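Local coordinates for porin (PDB 5DL7), which probably acts as an outer-membrane porin, a calcium-binding beta-barrel channel that lets small solutes cross the outer membrane, at residues T182-I185 and N186-F189; D396-T399 and N400-F403; S204-K208 and D209-R213. All blocks are in the same frame, centred on the assembly; numbering follows the deposited sequence.

Contact 1. Residues T182-I185 and N186-F189; sequences TDNI and NHRF
Asn184 OD1 accepts from Phe189 N at 2.9 Å, the donor received in the carbonyl plane on a lone pair. The same amide then gives as well as takes: Asn184 ND2 donates to Phe189 O at 3.0 Å, a more bent bond that meets the acceptor from above its carbonyl plane. Two bonds to one residue hold the amide's rotation, and with CG anti to the backbone N (chi1 -162°) it extends to the far end of the bend. Between these ends the chain turns through Asn186 and His187, both in left-handed backbone conformations, and Arg188 N makes a weak bond to Ile185 O. This tight reversal lies in the loop joining strands 181-182 and 193-194, a short antiparallel pair in this OprD-family beta-barrel. A water bridges the same bend, donating to Asn184 O at 2.7 Å and accepting from His187 N. On the other flank, Ile185 and Arg188 point the same way side by side, with Ile185 CB over one guanidinium face and Ile185 CG2 3.7 Å from Arg188 NH2. The guanidinium itself reaches out of the bend: NH1 forms a salt bridge to Asp311 and a hydrogen bond to Leu293 O, while NH2 bonds to Asn314 OD1.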
loop_
_atom_site.group_PDB
_atom_site.type_symbol
_atom_site.label_atom_id
_atom_site.label_comp_id
_atom_site.label_asym_id
_atom_site.label_seq_id
_atom_site.Cartn_x
_atom_site.Cartn_y
_atom_site.Cartn_z
ATOM N N THR A 182 0.127 -13.483 -7.880
ATOM C CA THR A 182 -1.103 -12.733 -7.690
ATOM C C THR A 182 -1.988 -13.423 -6.693
ATOM O O THR A 182 -1.922 -14.661 -6.559
ATOM C CB THR A 182 -1.978 -12.627 -8.990
ATOM O OG1 THR A 182 -2.142 -13.967 -9.538
ATOM C CG2 THR A 182 -1.245 -11.846 -9.992
ATOM N N ASP A 183 -2.802 -12.640 -6.046
ATOM C CA ASP A 183 -3.905 -13.176 -5.257
ATOM C C ASP A 183 -5.151 -13.214 -6.208
ATOM O O ASP A 183 -5.125 -12.643 -7.355
ATOM C CB ASP A 183 -4.208 -12.242 -4.116
ATOM C CG ASP A 183 -3.130 -12.324 -2.997
ATOM O OD1 ASP A 183 -2.630 -13.384 -2.776
ATOM O OD2 ASP A 183 -2.925 -11.270 -2.408
ATOM N N ASN A 184 -6.189 -13.929 -5.739
ATOM C CA ASN A 184 -7.447 -13.946 -6.542
ATOM C C ASN A 184 -8.494 -13.258 -5.689
ATOM O O ASN A 184 -9.004 -13.808 -4.749
ATOM C CB ASN A 184 -7.789 -15.377 -6.905
ATOM C CG ASN A 184 -8.801 -15.440 -8.090
ATOM O OD1 ASN A 184 -8.884 -14.414 -8.815
ATOM N ND2 ASN A 184 -9.473 -16.527 -8.225
ATOM N N ILE A 185 -8.775 -12.034 -5.946
ATOM C CA ILE A 185 -9.684 -11.222 -5.121
ATOM C C ILE A 185 -11.105 -11.358 -5.699
ATOM O O ILE A 185 -11.246 -11.087 -6.936
ATOM C CB ILE A 185 -9.215 -9.780 -5.112
ATOM C CG1 ILE A 185 -7.852 -9.748 -4.373
ATOM C CG2 ILE A 185 -10.207 -8.881 -4.429
ATOM C CD1 ILE A 185 -7.122 -8.559 -4.725
ATOM N N ASN A 186 -12.087 -11.782 -4.908
ATOM C CA ASN A 186 -13.427 -11.902 -5.480
ATOM C C ASN A 186 -13.501 -12.729 -6.728
ATOM O O ASN A 186 -14.363 -12.508 -7.591
ATOM C CB ASN A 186 -14.118 -10.551 -5.735
ATOM C CG ASN A 186 -14.159 -9.658 -4.488
ATOM O OD1 ASN A 186 -14.159 -10.139 -3.343
ATOM N ND2 ASN A 186 -14.116 -8.349 -4.682
ATOM N N HIS A 187 -12.688 -13.822 -6.759
ATOM C CA HIS A 187 -12.648 -14.697 -7.929
ATOM C C HIS A 187 -12.533 -13.939 -9.255
ATOM O O HIS A 187 -13.121 -14.438 -10.279
ATOM C CB HIS A 187 -13.843 -15.599 -7.940
ATOM C CG HIS A 187 -14.045 -16.410 -6.697
ATOM N ND1 HIS A 187 -13.281 -17.499 -6.469
ATOM C CD2 HIS A 187 -14.775 -16.212 -5.522
ATOM C CE1 HIS A 187 -13.552 -18.048 -5.282
ATOM N NE2 HIS A 187 -14.449 -17.269 -4.685
ATOM N N ARG A 188 -11.738 -12.927 -9.263
ATOM C CA ARG A 188 -11.523 -12.031 -10.417
ATOM C C ARG A 188 -10.942 -12.741 -11.644
ATOM O O ARG A 188 -11.325 -12.525 -12.830
ATOM C CB ARG A 188 -10.656 -10.881 -9.972
ATOM C CG ARG A 188 -10.373 -9.792 -10.921
ATOM C CD ARG A 188 -9.698 -8.633 -10.138
ATOM N NE ARG A 188 -10.572 -8.064 -9.148
ATOM C CZ ARG A 188 -10.268 -7.156 -8.181
ATOM N NH1 ARG A 188 -9.025 -6.756 -8.062
ATOM N NH2 ARG A 188 -11.050 -6.711 -7.331
ATOM N N PHE A 189 -10.056 -13.698 -11.335
ATOM C CA PHE A 189 -9.351 -14.517 -12.267
ATOM C C PHE A 189 -9.532 -15.987 -11.988
ATOM O O PHE A 189 -10.317 -16.374 -11.095
ATOM C CB PHE A 189 -7.864 -14.081 -12.304
ATOM C CG PHE A 189 -7.620 -12.641 -12.500
ATOM C CD1 PHE A 189 -7.846 -12.021 -13.757
ATOM C CD2 PHE A 189 -7.291 -11.828 -11.465
ATOM C CE1 PHE A 189 -7.715 -10.652 -13.934
ATOM C CE2 PHE A 189 -7.073 -10.449 -11.651
ATOM C CZ PHE A 189 -7.298 -9.866 -12.832
HETATM O O HOH W 1 -11.320 -15.211 -4.540
#

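Contact 2. Residues D396-T399 and N400-F403; sequences DMPT and NMTF
Pro398 and Met401 are the ends of a type I beta turn, set in the loop that links two neighbouring antiparallel strands of the barrel, 384-395 and 406-418. The backbone provides the direct polar link: Met401 N donates to Pro398 O over 3.2 Å at a fairly straight 155°, although the donor stands well above the plane of the proline carbonyl. Pro398 O is held a second time, by a water that donates to it at 2.8 Å. The same water donates its other hydrogen to Phe403 O at 2.9 Å, so it ties the start of the turn to the chain beyond its end. Asn395 ND2, at the end of strand 384-395, also binds Phe403 O.

Apolar contact comes from the side chains of Met397, Pro398 and Met401. The Met401 side chain bends back at chi2 (-61°) and crosses the proline ring obliquely, placing Met401 CG 3.9 Å from Pro398 CD and Met401 CE 4.2 Å from Pro398 CG. Met397 joins from the side, its CB 4.2 Å from Met401 CG. Both methionines are buried: Met401 also leans on Tyr358, and Met397 on Phe363 and Glu365 of strand 363-375, while Pro398 touches Tyr358 and Phe363. The turn is thereby seated against the adjoining loop and strand.

Asn400, on the exposed corner, makes a van der Waals contact. Its CG lies between the backbone N and the carbonyl carbon (chi1 62°), which folds the amide back until Asn400 OD1 is 3.4 Å from Pro398 CB.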
loop_
_atom_site.group_PDB
_atom_site.type_symbol
_atom_site.label_atom_id
_atom_site.label_comp_id
_atom_site.label_asym_id
_atom_site.label_seq_id
_atom_site.Cartn_x
_atom_site.Cartn_y
_atom_site.Cartn_z
ATOM N N ASP A 396 -23.192 -5.980 -1.009
ATOM C CA ASP A 396 -24.253 -6.935 -1.188
ATOM C C ASP A 396 -23.679 -8.176 -1.967
ATOM O O ASP A 396 -24.406 -8.910 -2.645
ATOM C CB ASP A 396 -25.453 -6.320 -1.894
ATOM C CG ASP A 396 -25.204 -5.874 -3.353
ATOM O OD1 ASP A 396 -23.998 -5.884 -3.786
ATOM O OD2 ASP A 396 -26.152 -5.412 -4.036
ATOM N N MET A 397 -22.414 -8.403 -1.842
ATOM C CA MET A 397 -21.724 -9.483 -2.562
ATOM C C MET A 397 -21.956 -10.811 -1.872
ATOM O O MET A 397 -22.200 -10.876 -0.657
ATOM C CB MET A 397 -20.179 -9.218 -2.705
ATOM C CG MET A 397 -19.963 -8.032 -3.507
ATOM S SD MET A 397 -18.056 -7.929 -3.770
ATOM C CE MET A 397 -17.874 -6.245 -3.644
ATOM N N PRO A 398 -21.786 -11.925 -2.553
ATOM C CA PRO A 398 -21.969 -13.196 -2.001
ATOM C C PRO A 398 -20.893 -13.588 -0.974
ATOM O O PRO A 398 -19.818 -12.991 -0.873
ATOM C CB PRO A 398 -21.919 -14.156 -3.181
ATOM C CG PRO A 398 -22.043 -13.230 -4.363
ATOM C CD PRO A 398 -21.597 -11.931 -3.975
ATOM N N THR A 399 -21.278 -14.508 -0.145
ATOM C CA THR A 399 -20.417 -14.869 0.984
ATOM C C THR A 399 -19.103 -15.570 0.672
ATOM O O THR A 399 -18.232 -15.683 1.535
ATOM C CB THR A 399 -21.233 -15.717 2.071
ATOM O OG1 THR A 399 -21.579 -16.902 1.456
ATOM C CG2 THR A 399 -22.390 -14.917 2.472
ATOM N N ASN A 400 -18.877 -16.037 -0.582
ATOM C CA ASN A 400 -17.660 -16.696 -0.957
ATOM C C ASN A 400 -16.654 -15.648 -1.491
ATOM O O ASN A 400 -15.576 -16.060 -2.018
ATOM C CB ASN A 400 -17.931 -17.753 -1.951
ATOM C CG ASN A 400 -18.536 -17.216 -3.297
ATOM O OD1 ASN A 400 -19.335 -16.317 -3.274
ATOM N ND2 ASN A 400 -18.193 -17.837 -4.417
ATOM N N MET A 401 -16.944 -14.379 -1.422
ATOM C CA MET A 401 -16.052 -13.318 -1.963
ATOM C C MET A 401 -15.008 -12.947 -0.914
ATOM O O MET A 401 -15.029 -13.455 0.223
ATOM C CB MET A 401 -16.840 -12.127 -2.375
ATOM C CG MET A 401 -17.765 -12.476 -3.592
ATOM S SD MET A 401 -16.869 -13.003 -5.031
ATOM C CE MET A 401 -18.184 -14.004 -5.813
ATOM N N THR A 402 -14.088 -12.049 -1.252
ATOM C CA THR A 402 -12.954 -11.735 -0.382
ATOM C C THR A 402 -13.315 -10.736 0.637
ATOM O O THR A 402 -12.792 -10.785 1.759
ATOM C CB THR A 402 -11.842 -11.189 -1.307
ATOM O OG1 THR A 402 -11.456 -12.193 -2.240
ATOM C CG2 THR A 402 -10.603 -10.802 -0.464
ATOM N N PHE A 403 -14.171 -9.782 0.337
ATOM C CA PHE A 403 -14.482 -8.667 1.292
ATOM C C PHE A 403 -15.918 -8.806 1.736
ATOM O O PHE A 403 -16.838 -9.048 0.891
ATOM C CB PHE A 403 -14.213 -7.327 0.638
ATOM C CG PHE A 403 -12.775 -7.160 0.205
ATOM C CD1 PHE A 403 -11.776 -7.145 1.204
ATOM C CD2 PHE A 403 -12.427 -7.084 -1.115
ATOM C CE1 PHE A 403 -10.416 -6.882 0.794
ATOM C CE2 PHE A 403 -11.107 -6.911 -1.484
ATOM C CZ PHE A 403 -10.090 -6.873 -0.520
HETATM O O HOH W 2 -19.029 -10.920 0.906
#

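Contact 3. Residues S204-K208 and D209-R213; sequences SYQLK and DYRLR
Leu207 CD1 meets Leu212 CD1 at 4.4 Å and lies equally close to Tyr210 CB, a small apolar patch beside the turn of the beta hairpin formed by strands 198-206 and 210-219. Such tight hairpins link neighbouring strands of outer-membrane barrels. Tyr205 and Leu212 continue the patch on one face of the sheet, their CB atoms side by side; Leu212 lies on the surface and also touches Phe230 of the next strand.

The backbones are locked at this antiparallel hydrogen-bonded pair. Tyr205 N reaches Leu212 O at 2.8 Å, close to straight, and Leu212 N returns a bond to Tyr205 O. Nearer the turn, Leu207 N bonds to Tyr210 O at 2.6 Å, with a less favourable angle of 137° at the hydrogen. Tyr210 N is buried here without a partner in the model.

The other face carries Ser204, Gln206, Arg211 and Arg213. Gln206 bends at chi2 (74°), so that its amide turns toward the reversal and Gln206 NE2 donates to Leu207 O at 3.3 Å. The Gln206 amide plane lies 24° from that of the Arg211 guanidinium, which Asn231 OD1 holds through NE. Arg211 NH2 sits over one face of the Arg213 guanidinium, and Arg213 CD in turn over a face of the Arg211 guanidinium. Ser204 rests against the carbon chain of Arg211, its OG 3.3 Å from Arg211 CD.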
loop_
_atom_site.group_PDB
_atom_site.type_symbol
_atom_site.label_atom_id
_atom_site.label_comp_id
_atom_site.label_asym_id
_atom_site.label_seq_id
_atom_site.Cartn_x
_atom_site.Cartn_y
_atom_site.Cartn_z
ATOM N N SER A 204 9.927 8.724 -13.888
ATOM C CA SER A 204 9.125 9.774 -13.222
ATOM C C SER A 204 9.800 11.129 -13.497
ATOM O O SER A 204 10.997 11.233 -13.240
ATOM C CB SER A 204 9.132 9.400 -11.695
ATOM O OG SER A 204 8.501 10.460 -10.985
ATOM N N TYR A 205 9.048 12.053 -14.050
ATOM C CA TYR A 205 9.554 13.323 -14.425
ATOM C C TYR A 205 8.924 14.390 -13.578
ATOM O O TYR A 205 7.696 14.523 -13.520
ATOM C CB TYR A 205 9.120 13.587 -15.832
ATOM C CG TYR A 205 9.687 14.832 -16.399
ATOM C CD1 TYR A 205 10.959 15.233 -16.131
ATOM C CD2 TYR A 205 8.961 15.670 -17.226
ATOM C CE1 TYR A 205 11.510 16.451 -16.672
ATOM C CE2 TYR A 205 9.548 16.791 -17.854
ATOM C CZ TYR A 205 10.749 17.215 -17.475
ATOM O OH TYR A 205 11.346 18.342 -18.042
ATOM N N GLN A 206 9.779 15.218 -12.923
ATOM C CA GLN A 206 9.214 16.210 -12.013
ATOM C C GLN A 206 9.186 17.555 -12.618
ATOM O O GLN A 206 10.278 18.091 -12.879
ATOM C CB GLN A 206 10.010 16.156 -10.664
ATOM C CG GLN A 206 9.460 17.104 -9.558
ATOM C CD GLN A 206 8.164 16.682 -8.872
ATOM O OE1 GLN A 206 8.087 15.636 -8.265
ATOM N NE2 GLN A 206 7.114 17.541 -8.981
ATOM N N LEU A 207 8.023 18.132 -12.903
ATOM C CA LEU A 207 7.813 19.552 -13.312
ATOM C C LEU A 207 7.735 20.475 -12.117
ATOM O O LEU A 207 7.922 20.011 -10.934
ATOM C CB LEU A 207 6.562 19.757 -14.172
ATOM C CG LEU A 207 6.536 18.699 -15.261
ATOM C CD1 LEU A 207 5.262 18.920 -16.093
ATOM C CD2 LEU A 207 7.805 18.968 -16.054
ATOM N N LYS A 208 7.385 21.742 -12.345
ATOM C CA LYS A 208 7.321 22.643 -11.209
ATOM C C LYS A 208 6.302 22.152 -10.149
ATOM O O LYS A 208 6.603 21.992 -8.922
ATOM C CB LYS A 208 6.958 24.080 -11.724
ATOM C CG LYS A 208 7.181 25.100 -10.582
ATOM C CD LYS A 208 7.013 26.543 -11.014
ATOM C CE LYS A 208 5.646 26.741 -11.601
ATOM N NZ LYS A 208 5.567 28.151 -12.015
ATOM N N ASP A 209 5.111 21.972 -10.706
ATOM C CA ASP A 209 3.977 21.676 -9.849
ATOM C C ASP A 209 3.390 20.279 -10.085
ATOM O O ASP A 209 2.571 19.831 -9.274
ATOM C CB ASP A 209 2.922 22.665 -10.125
ATOM C CG ASP A 209 3.238 24.078 -9.604
ATOM O OD1 ASP A 209 4.091 24.318 -8.692
ATOM O OD2 ASP A 209 2.618 24.971 -10.211
ATOM N N TYR A 210 3.909 19.483 -11.040
ATOM C CA TYR A 210 3.364 18.247 -11.448
ATOM C C TYR A 210 4.457 17.224 -11.621
ATOM O O TYR A 210 5.628 17.573 -11.946
ATOM C CB TYR A 210 2.574 18.296 -12.697
ATOM C CG TYR A 210 1.290 18.972 -12.664
ATOM C CD1 TYR A 210 1.212 20.353 -12.627
ATOM C CD2 TYR A 210 0.174 18.251 -12.371
ATOM C CE1 TYR A 210 -0.039 20.991 -12.455
ATOM C CE2 TYR A 210 -1.055 18.868 -12.309
ATOM C CZ TYR A 210 -1.152 20.201 -12.264
ATOM O OH TYR A 210 -2.352 20.857 -12.099
ATOM N N ARG A 211 4.142 15.971 -11.401
ATOM C CA ARG A 211 5.043 14.838 -11.639
ATOM C C ARG A 211 4.312 14.014 -12.651
ATOM O O ARG A 211 3.114 13.661 -12.425
ATOM C CB ARG A 211 5.294 14.108 -10.362
ATOM C CG ARG A 211 6.056 12.787 -10.501
ATOM C CD ARG A 211 6.359 12.109 -9.146
ATOM N NE ARG A 211 5.131 11.555 -8.542
ATOM C CZ ARG A 211 5.085 10.531 -7.676
ATOM N NH1 ARG A 211 6.244 10.145 -7.126
ATOM N NH2 ARG A 211 3.924 10.114 -7.156
ATOM N N LEU A 212 5.002 13.477 -13.640
ATOM C CA LEU A 212 4.409 12.590 -14.715
ATOM C C LEU A 212 5.175 11.266 -14.645
ATOM O O LEU A 212 6.380 11.282 -14.450
ATOM C CB LEU A 212 4.669 13.180 -16.092
ATOM C CG LEU A 212 4.232 14.570 -16.346
ATOM C CD1 LEU A 212 4.477 14.964 -17.819
ATOM C CD2 LEU A 212 2.856 14.980 -15.933
ATOM N N ARG A 213 4.526 10.077 -14.700
ATOM C CA ARG A 213 5.114 8.820 -14.479
ATOM C C ARG A 213 4.562 7.860 -15.573
ATOM O O ARG A 213 3.375 7.903 -15.979
ATOM C CB ARG A 213 4.750 8.271 -13.147
ATOM C CG ARG A 213 5.229 9.179 -11.988
ATOM C CD ARG A 213 5.108 8.491 -10.676
ATOM N NE ARG A 213 3.675 8.400 -10.367
ATOM C CZ ARG A 213 3.122 7.591 -9.416
ATOM N NH1 ARG A 213 3.897 6.790 -8.724
ATOM N NH2 ARG A 213 1.805 7.614 -9.059
#

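Overall arrangement
Contacts 1 and 2 belong to one neighbourhood: their centres are 12 Å apart and the two loops touch directly. Asn186 N lies 2.8 Å from Thr402 OG1 and His187 NE2 is 3.1 Å from Asn400 O, both probable hydrogen bonds, while Met401 CB packs on Asn186 OD1. Two bends remote in sequence thus meet through backbone and side-chain atoms. Contact 3 stands apart, its centre 33 Å from that of contact 1 and 39 Å from that of contact 2, with contact 2 on the opposite side of the chain's centre. Contact 3 lies away from the known calcium sites; the Phe189 side chain is about 10 Å from one bound calcium ion, and that of Thr399 about 13 Å from a bound calcium ion.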